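PDB 3DUW: O-methyltransferase, putative from Bacillus cereus, which probably transfers methyl groups from S-adenosylmethionine to hydroxyl groups of small acceptors, and is captured here with the product S-adenosylhomocysteine. Local coordinates for residues Glu132-Phe136 against Lys155-Pro159; Ile164-Arg170 against Tyr213-Met218; Ile19-Leu25 against Ile74-Arg78. One frame throughout, in Å; residues are numbered along the deposited sequence.

Contact 1: residues Glu132-Phe136 against Lys155-Pro159; sequences EPFDF and KLSRP
F134 N donates to L156 O at 2.9 Å, almost straight at 169°, and joins two loops. The same carbonyl also receives a weaker CA-H...O contact, P133 CA lying 3.5 Å from L156 O. L156 is the first residue past the helical stretch, and its carbonyl is taken up by the neighbouring loop.

The charged contact sits further along. R158 NE reaches D135 OD1 at 2.5 Å, a salt bridge whose very short length is best treated with caution. R158 CG sits between its backbone N and carbonyl carbon (chi1 67°), and the chain runs extended to NE, which brings the guanidinium to D135. The bond is bent at NE, and the carboxylate is met from above its plane, the two flat groups lying 44° apart. D135 OD2 is held separately by R60 N, which helps to fix the carboxylate's rotation.

Apolar packing is modest. F134 and L156 run side by side in the same direction, with L156 CB at the ring edge, 3.9 Å from F134 CD2. P133 CB and R158 CB meet at 3.8 Å.

Both loops lead into parallel strands, 136-139 and 162-166, with helix 146-155 between them; the contact therefore ties together the two strand entries of a beta-alpha-beta crossover in a Rossmann-like methyltransferase.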
# COMPACT_ATOMS: atom_id res chain seq x y z
N GLU A 132 -14.93 -13.15 -16.72
CA GLU A 132 -13.63 -12.78 -17.25
C GLU A 132 -12.65 -12.84 -16.08
O GLU A 132 -13.07 -12.84 -14.92
CB GLU A 132 -13.67 -11.36 -17.82
CG GLU A 132 -14.72 -11.16 -18.89
CD GLU A 132 -14.58 -12.16 -20.02
OE1 GLU A 132 -13.52 -12.16 -20.68
OE2 GLU A 132 -15.53 -12.94 -20.25
N PRO A 133 -11.35 -12.92 -16.36
CA PRO A 133 -10.38 -12.97 -15.26
C PRO A 133 -10.51 -11.72 -14.40
O PRO A 133 -10.86 -10.65 -14.90
CB PRO A 133 -9.04 -13.03 -15.98
CG PRO A 133 -9.37 -13.77 -17.24
CD PRO A 133 -10.68 -13.13 -17.65
N PHE A 134 -10.25 -11.86 -13.10
CA PHE A 134 -10.32 -10.73 -12.18
C PHE A 134 -8.96 -10.04 -12.11
O PHE A 134 -7.93 -10.70 -11.95
CB PHE A 134 -10.76 -11.22 -10.81
CG PHE A 134 -12.16 -11.74 -10.78
CD1 PHE A 134 -13.25 -10.87 -10.83
CD2 PHE A 134 -12.41 -13.11 -10.75
CE1 PHE A 134 -14.55 -11.36 -10.84
CE2 PHE A 134 -13.71 -13.61 -10.76
CZ PHE A 134 -14.78 -12.73 -10.81
N ASP A 135 -8.97 -8.71 -12.22
CA ASP A 135 -7.74 -7.92 -12.19
C ASP A 135 -7.33 -7.51 -10.78
O ASP A 135 -6.18 -7.14 -10.56
CB ASP A 135 -7.89 -6.64 -13.01
CG ASP A 135 -8.70 -6.83 -14.28
OD1 ASP A 135 -8.37 -7.74 -15.07
OD2 ASP A 135 -9.67 -6.07 -14.48
N PHE A 136 -8.26 -7.58 -9.83
CA PHE A 136 -7.99 -7.18 -8.45
C PHE A 136 -8.81 -8.10 -7.55
O PHE A 136 -10.02 -8.23 -7.72
CB PHE A 136 -8.40 -5.71 -8.28
CG PHE A 136 -7.94 -5.09 -7.00
CD1 PHE A 136 -8.56 -5.39 -5.79
CD2 PHE A 136 -6.89 -4.17 -7.00
CE1 PHE A 136 -8.14 -4.78 -4.60
CE2 PHE A 136 -6.47 -3.56 -5.82
CZ PHE A 136 -7.10 -3.87 -4.62
N LYS A 155 -6.16 -19.03 -9.84
CA LYS A 155 -6.91 -19.70 -10.89
C LYS A 155 -7.78 -18.74 -11.70
O LYS A 155 -7.92 -18.88 -12.91
CB LYS A 155 -7.77 -20.80 -10.27
CG LYS A 155 -8.37 -21.80 -11.26
CD LYS A 155 -9.07 -22.92 -10.51
CE LYS A 155 -9.51 -24.04 -11.45
NZ LYS A 155 -10.13 -25.17 -10.71
N LEU A 156 -8.36 -17.76 -11.02
CA LEU A 156 -9.25 -16.79 -11.66
C LEU A 156 -8.57 -15.47 -12.00
O LEU A 156 -9.24 -14.49 -12.33
CB LEU A 156 -10.46 -16.53 -10.76
CG LEU A 156 -11.25 -17.78 -10.37
CD1 LEU A 156 -12.35 -17.43 -9.39
CD2 LEU A 156 -11.83 -18.43 -11.63
N SER A 157 -7.25 -15.45 -11.95
CA SER A 157 -6.49 -14.24 -12.24
C SER A 157 -5.97 -14.16 -13.67
O SER A 157 -6.24 -15.02 -14.51
CB SER A 157 -5.29 -14.15 -11.29
OG SER A 157 -4.33 -15.15 -11.59
N ARG A 158 -5.22 -13.09 -13.94
CA ARG A 158 -4.58 -12.86 -15.23
C ARG A 158 -3.23 -12.25 -14.88
O ARG A 158 -3.04 -11.75 -13.77
CB ARG A 158 -5.39 -11.87 -16.09
CG ARG A 158 -5.43 -10.43 -15.57
CD ARG A 158 -5.98 -9.47 -16.62
NE ARG A 158 -6.08 -8.09 -16.13
CZ ARG A 158 -5.06 -7.33 -15.76
NH1 ARG A 158 -3.82 -7.81 -15.81
NH2 ARG A 158 -5.27 -6.09 -15.35
N PRO A 159 -2.26 -12.30 -15.81
CA PRO A 159 -0.96 -11.71 -15.48
C PRO A 159 -1.18 -10.25 -15.12
O PRO A 159 -1.83 -9.51 -15.86
CB PRO A 159 -0.17 -11.89 -16.77
CG PRO A 159 -0.73 -13.17 -17.32
CD PRO A 159 -2.21 -12.99 -17.11

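Contact 2: residues Ile164-Arg170 against Tyr213-Met218; sequences IGDNVVR and YDGFIM
G165 and I217 form a hydrogen-bonded antiparallel pair, joining strand 162-166 to strand 214-221. The latter is the reversed strand that class I methyltransferases add to the Rossmann-like sheet. G165 N to I217 O and I217 N to G165 O both measure 2.9 Å.

Further on, at N167-R170, the chain forms a turn, and D214 takes over. Its OD1 accepts two backbone donors: R170 N at 2.8 Å, from above the carboxylate plane, and V169 N, longer, nearly in line with the C-O bond. OD2 takes N167 ND2 at 2.9 Å from the other side of the plane, the bond staying close to the plane of the N167 amide. Three bonds thus grip one carboxylate and hold the turn, and V168 N adds a backbone bond to G215 O. A water donates to D166 OD1 at 2.8 Å and, weakly, to G215 O at 3.3 Å. N167, with D166 and D140, forms a polar cluster that probably corresponds to the cation site of metal-dependent relatives such as catechol O-methyltransferase, though no metal is modelled.

Apolar contacts flank the bonds. I164 CD1 lies 3.6 Å from CG of M218, a selenomethionine, where the two side chains cross at a slant. V168 CG2, wedged between its own N and carbonyl carbon (chi1 of V168 -63° for CG1), rests against F216 CA and I217 CG1. The Y213 ring makes an edge-to-face contact with W7 of the second subunit, and its CE1 meets V169 CG1 at 3.7 Å.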
# COMPACT_ATOMS: atom_id res chain seq x y z
N ILE A 164 -4.89 -8.64 -2.57
CA ILE A 164 -4.68 -8.05 -1.25
C ILE A 164 -5.30 -9.00 -0.25
O ILE A 164 -6.47 -9.39 -0.39
CB ILE A 164 -5.40 -6.69 -1.10
CG1 ILE A 164 -4.76 -5.64 -2.02
CG2 ILE A 164 -5.33 -6.23 0.36
CD1 ILE A 164 -3.34 -5.28 -1.65
N GLY A 165 -4.52 -9.40 0.75
CA GLY A 165 -5.01 -10.27 1.80
C GLY A 165 -4.99 -9.47 3.09
O GLY A 165 -3.92 -9.07 3.55
N ASP A 166 -6.15 -9.22 3.68
CA ASP A 166 -6.24 -8.44 4.91
C ASP A 166 -6.09 -9.31 6.15
O ASP A 166 -6.27 -10.53 6.11
CB ASP A 166 -7.60 -7.73 4.94
CG ASP A 166 -7.67 -6.62 5.99
OD1 ASP A 166 -6.61 -6.03 6.31
OD2 ASP A 166 -8.79 -6.31 6.46
N ASN A 167 -5.75 -8.65 7.26
CA ASN A 167 -5.63 -9.29 8.56
C ASN A 167 -4.66 -10.47 8.60
O ASN A 167 -5.00 -11.56 9.08
CB ASN A 167 -7.02 -9.75 9.01
CG ASN A 167 -8.07 -8.66 8.83
OD1 ASN A 167 -9.02 -8.82 8.06
ND2 ASN A 167 -7.89 -7.54 9.52
N VAL A 168 -3.44 -10.24 8.12
CA VAL A 168 -2.45 -11.30 8.08
C VAL A 168 -1.29 -11.15 9.07
O VAL A 168 -0.24 -11.76 8.89
CB VAL A 168 -1.91 -11.49 6.65
CG1 VAL A 168 -3.04 -11.91 5.72
CG2 VAL A 168 -1.27 -10.20 6.16
N VAL A 169 -1.48 -10.33 10.10
CA VAL A 169 -0.46 -10.14 11.14
C VAL A 169 -1.08 -10.49 12.49
O VAL A 169 -0.45 -11.13 13.33
CB VAL A 169 0.09 -8.70 11.13
CG1 VAL A 169 0.91 -8.42 12.38
CG2 VAL A 169 0.95 -8.50 9.89
N ARG A 170 -2.34 -10.08 12.66
CA ARG A 170 -3.13 -10.40 13.85
C ARG A 170 -2.42 -10.23 15.19
O ARG A 170 -2.18 -11.20 15.92
CB ARG A 170 -3.66 -11.83 13.69
CG ARG A 170 -4.10 -12.13 12.25
CD ARG A 170 -4.78 -13.49 12.13
NE ARG A 170 -6.10 -13.50 12.77
CZ ARG A 170 -7.22 -13.05 12.21
NH1 ARG A 170 -7.22 -12.54 10.98
NH2 ARG A 170 -8.35 -13.10 12.90
N TYR A 213 -3.39 -3.59 15.98
CA TYR A 213 -2.16 -4.01 15.32
C TYR A 213 -2.43 -5.22 14.43
O TYR A 213 -2.79 -6.29 14.91
CB TYR A 213 -1.13 -4.32 16.42
CG TYR A 213 0.12 -5.06 16.02
CD1 TYR A 213 0.75 -4.84 14.79
CD2 TYR A 213 0.70 -5.98 16.90
CE1 TYR A 213 1.92 -5.51 14.45
CE2 TYR A 213 1.87 -6.64 16.57
CZ TYR A 213 2.47 -6.41 15.36
OH TYR A 213 3.61 -7.11 15.05
N ASP A 214 -2.28 -5.03 13.12
CA ASP A 214 -2.54 -6.09 12.15
C ASP A 214 -1.66 -5.85 10.92
O ASP A 214 -0.52 -5.41 11.05
CB ASP A 214 -4.03 -6.08 11.76
CG ASP A 214 -4.56 -7.47 11.41
OD1 ASP A 214 -3.76 -8.35 11.02
OD2 ASP A 214 -5.79 -7.66 11.51
N GLY A 215 -2.18 -6.14 9.74
CA GLY A 215 -1.38 -5.95 8.54
C GLY A 215 -1.99 -6.60 7.32
O GLY A 215 -2.99 -7.31 7.42
N PHE A 216 -1.38 -6.37 6.17
CA PHE A 216 -1.88 -6.93 4.93
C PHE A 216 -0.79 -7.38 3.98
O PHE A 216 0.35 -6.91 4.03
CB PHE A 216 -2.77 -5.91 4.20
CG PHE A 216 -2.01 -4.73 3.65
CD1 PHE A 216 -1.61 -3.68 4.48
CD2 PHE A 216 -1.69 -4.66 2.30
CE1 PHE A 216 -0.90 -2.59 3.98
CE2 PHE A 216 -0.98 -3.58 1.78
CZ PHE A 216 -0.59 -2.54 2.62
N ILE A 217 -1.17 -8.31 3.11
CA ILE A 217 -0.28 -8.82 2.08
C ILE A 217 -0.73 -8.19 0.76
O ILE A 217 -1.93 -8.03 0.51
CB ILE A 217 -0.38 -10.36 1.96
CG1 ILE A 217 0.55 -11.02 2.98
CG2 ILE A 217 -0.06 -10.81 0.53
CD1 ILE A 217 0.31 -12.51 3.16
N MSE A 218 0.24 -7.80 -0.06
CA MSE A 218 -0.05 -7.26 -1.38
C MSE A 218 0.80 -8.12 -2.31
O MSE A 218 2.03 -8.18 -2.17
CB MSE A 218 0.34 -5.79 -1.51
CG MSE A 218 0.03 -5.22 -2.90
SE MSE A 218 0.16 -3.30 -3.03
CE MSE A 218 2.05 -3.17 -3.37
O HOH W 1 -5.43 -5.43 8.73

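Contact 3: residues Ile19-Leu25 against Ile74-Arg78; sequences IPKDSTL and IWLAR
The W75 indole has L25 CD1 over one face, 3.4 Å above the ring plane and shifted toward the rim, while I19 CG2 comes in at the edge, 4.0 Å from W75 CH2. The R78 guanidinium carries I74 CG2 over one face and the D22 carboxylate at its edge. These groups join the start of helix 23-34 to helix 71-77, the helix that follows the first strand of the Rossmann-like fold beside the S-adenosylhomocysteine site; the W75 side chain is about 7 Å from the bound S-adenosylhomocysteine.

L25 is the central apolar piece. It slides past I74 in the opposite direction, its CD2 3.8 Å from I74 CG2, while CD1 also comes near R78 NH1. K48 of helix 44-57 touches both I19 and W75.

The polar link is a salt bridge between D22 and R78, which approach from opposite directions with their planes only 16° apart. R78 is stretched from CG to NE, and its NH1 meets D22 OD2 at 2.7 Å on the syn side. D22 is also the N-cap of helix 23-34: its CG lies anti to the backbone N (chi1 -170°), and OD1 accepts L25 N at 3.0 Å from above the carboxylate plane. One carboxylate thus caps one helix and holds R78, which follows on from helix 71-77. A water finally donates to D22 OD1 at 2.8 Å and accepts, weakly, from R78 NH2.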
# COMPACT_ATOMS: atom_id res chain seq x y z
N ILE A 19 -9.76 12.42 4.30
CA ILE A 19 -11.00 11.79 3.84
C ILE A 19 -12.22 12.65 4.15
O ILE A 19 -12.69 12.69 5.29
CB ILE A 19 -11.16 10.39 4.49
CG1 ILE A 19 -9.91 9.55 4.22
CG2 ILE A 19 -12.40 9.69 3.93
CD1 ILE A 19 -9.93 8.17 4.87
N PRO A 20 -12.75 13.35 3.14
CA PRO A 20 -13.92 14.20 3.33
C PRO A 20 -15.09 13.43 3.94
O PRO A 20 -15.26 12.23 3.67
CB PRO A 20 -14.22 14.70 1.92
CG PRO A 20 -12.86 14.76 1.30
CD PRO A 20 -12.23 13.47 1.76
N LYS A 21 -15.89 14.11 4.75
CA LYS A 21 -17.04 13.49 5.39
C LYS A 21 -17.92 12.85 4.32
O LYS A 21 -18.12 13.42 3.24
CB LYS A 21 -17.83 14.54 6.18
CG LYS A 21 -17.10 15.08 7.40
CD LYS A 21 -16.89 14.00 8.45
CE LYS A 21 -16.06 14.50 9.62
NZ LYS A 21 -16.68 15.68 10.30
N ASP A 22 -18.43 11.66 4.62
CA ASP A 22 -19.28 10.93 3.68
C ASP A 22 -20.49 10.38 4.42
O ASP A 22 -20.41 9.33 5.07
CB ASP A 22 -18.48 9.77 3.08
CG ASP A 22 -19.20 9.11 1.92
OD1 ASP A 22 -20.43 8.93 2.01
OD2 ASP A 22 -18.53 8.75 0.93
N SER A 23 -21.62 11.07 4.32
CA SER A 23 -22.83 10.64 5.01
C SER A 23 -23.30 9.26 4.57
O SER A 23 -23.89 8.52 5.36
CB SER A 23 -23.96 11.66 4.79
OG SER A 23 -24.33 11.74 3.43
N THR A 24 -23.04 8.91 3.31
CA THR A 24 -23.44 7.60 2.80
C THR A 24 -22.72 6.49 3.55
O THR A 24 -23.34 5.53 4.00
CB THR A 24 -23.15 7.48 1.29
OG1 THR A 24 -23.98 8.40 0.57
CG2 THR A 24 -23.43 6.06 0.81
N LEU A 25 -21.40 6.61 3.69
CA LEU A 25 -20.64 5.59 4.40
C LEU A 25 -20.94 5.59 5.89
O LEU A 25 -20.86 4.55 6.54
CB LEU A 25 -19.14 5.78 4.15
CG LEU A 25 -18.70 5.30 2.77
CD1 LEU A 25 -17.20 5.53 2.59
CD2 LEU A 25 -19.03 3.82 2.61
N ILE A 74 -17.94 -0.95 -1.19
CA ILE A 74 -18.23 0.38 -1.69
C ILE A 74 -16.93 1.13 -2.03
O ILE A 74 -16.83 1.78 -3.07
CB ILE A 74 -19.07 1.16 -0.67
CG1 ILE A 74 -20.48 0.56 -0.62
CG2 ILE A 74 -19.12 2.64 -1.03
CD1 ILE A 74 -21.32 1.01 0.55
N TRP A 75 -15.93 1.02 -1.16
CA TRP A 75 -14.65 1.68 -1.43
C TRP A 75 -14.05 1.12 -2.72
O TRP A 75 -13.55 1.88 -3.55
CB TRP A 75 -13.66 1.45 -0.28
CG TRP A 75 -13.86 2.32 0.92
CD1 TRP A 75 -14.38 1.95 2.12
CD2 TRP A 75 -13.49 3.70 1.05
NE1 TRP A 75 -14.35 3.02 3.00
CE2 TRP A 75 -13.81 4.10 2.36
CE3 TRP A 75 -12.92 4.64 0.18
CZ2 TRP A 75 -13.57 5.40 2.83
CZ3 TRP A 75 -12.68 5.93 0.65
CH2 TRP A 75 -13.01 6.30 1.96
N LEU A 76 -14.10 -0.20 -2.88
CA LEU A 76 -13.56 -0.84 -4.07
C LEU A 76 -14.32 -0.42 -5.33
O LEU A 76 -13.72 -0.06 -6.34
CB LEU A 76 -13.63 -2.36 -3.92
CG LEU A 76 -12.67 -2.99 -2.89
CD1 LEU A 76 -13.07 -4.43 -2.63
CD2 LEU A 76 -11.25 -2.92 -3.41
N ALA A 77 -15.65 -0.48 -5.26
CA ALA A 77 -16.48 -0.12 -6.40
C ALA A 77 -16.27 1.33 -6.82
O ALA A 77 -16.30 1.65 -8.01
CB ALA A 77 -17.94 -0.36 -6.08
N ARG A 78 -16.04 2.21 -5.86
CA ARG A 78 -15.83 3.62 -6.18
C ARG A 78 -14.50 3.87 -6.88
O ARG A 78 -14.26 4.98 -7.37
CB ARG A 78 -15.95 4.46 -4.91
CG ARG A 78 -17.38 4.61 -4.43
CD ARG A 78 -17.46 5.39 -3.14
NE ARG A 78 -18.83 5.75 -2.83
CZ ARG A 78 -19.20 6.41 -1.73
NH1 ARG A 78 -18.29 6.77 -0.84
NH2 ARG A 78 -20.47 6.70 -1.53
O HOH W 2 -21.04 9.36 -0.69

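Overall arrangement
Along the chain contact 3 closes first, then contact 1, then contact 2. Their centres form a wide triangle: about 21 Å between contacts 1 and 2, about 26 Å between 1 and 3, and about 22 Å between 2 and 3. F136 provides the common packing, its CZ 3.9 Å from I164 CG1 of contact 2 and its CE1 3.8 Å from L76 CD2 of contact 3. Contact 1 lies where strands 136-139 and 162-166 begin, contact 2 extends the sheet beyond 162-166, and contact 3 brings the start of helix 23-34 against helix 71-77. The side chains of D166 and W75 come within about 6 and 7 Å of S-adenosylhomocysteine, placing contacts 2 and 3 around the cofactor; contact 1 joins loops farther off.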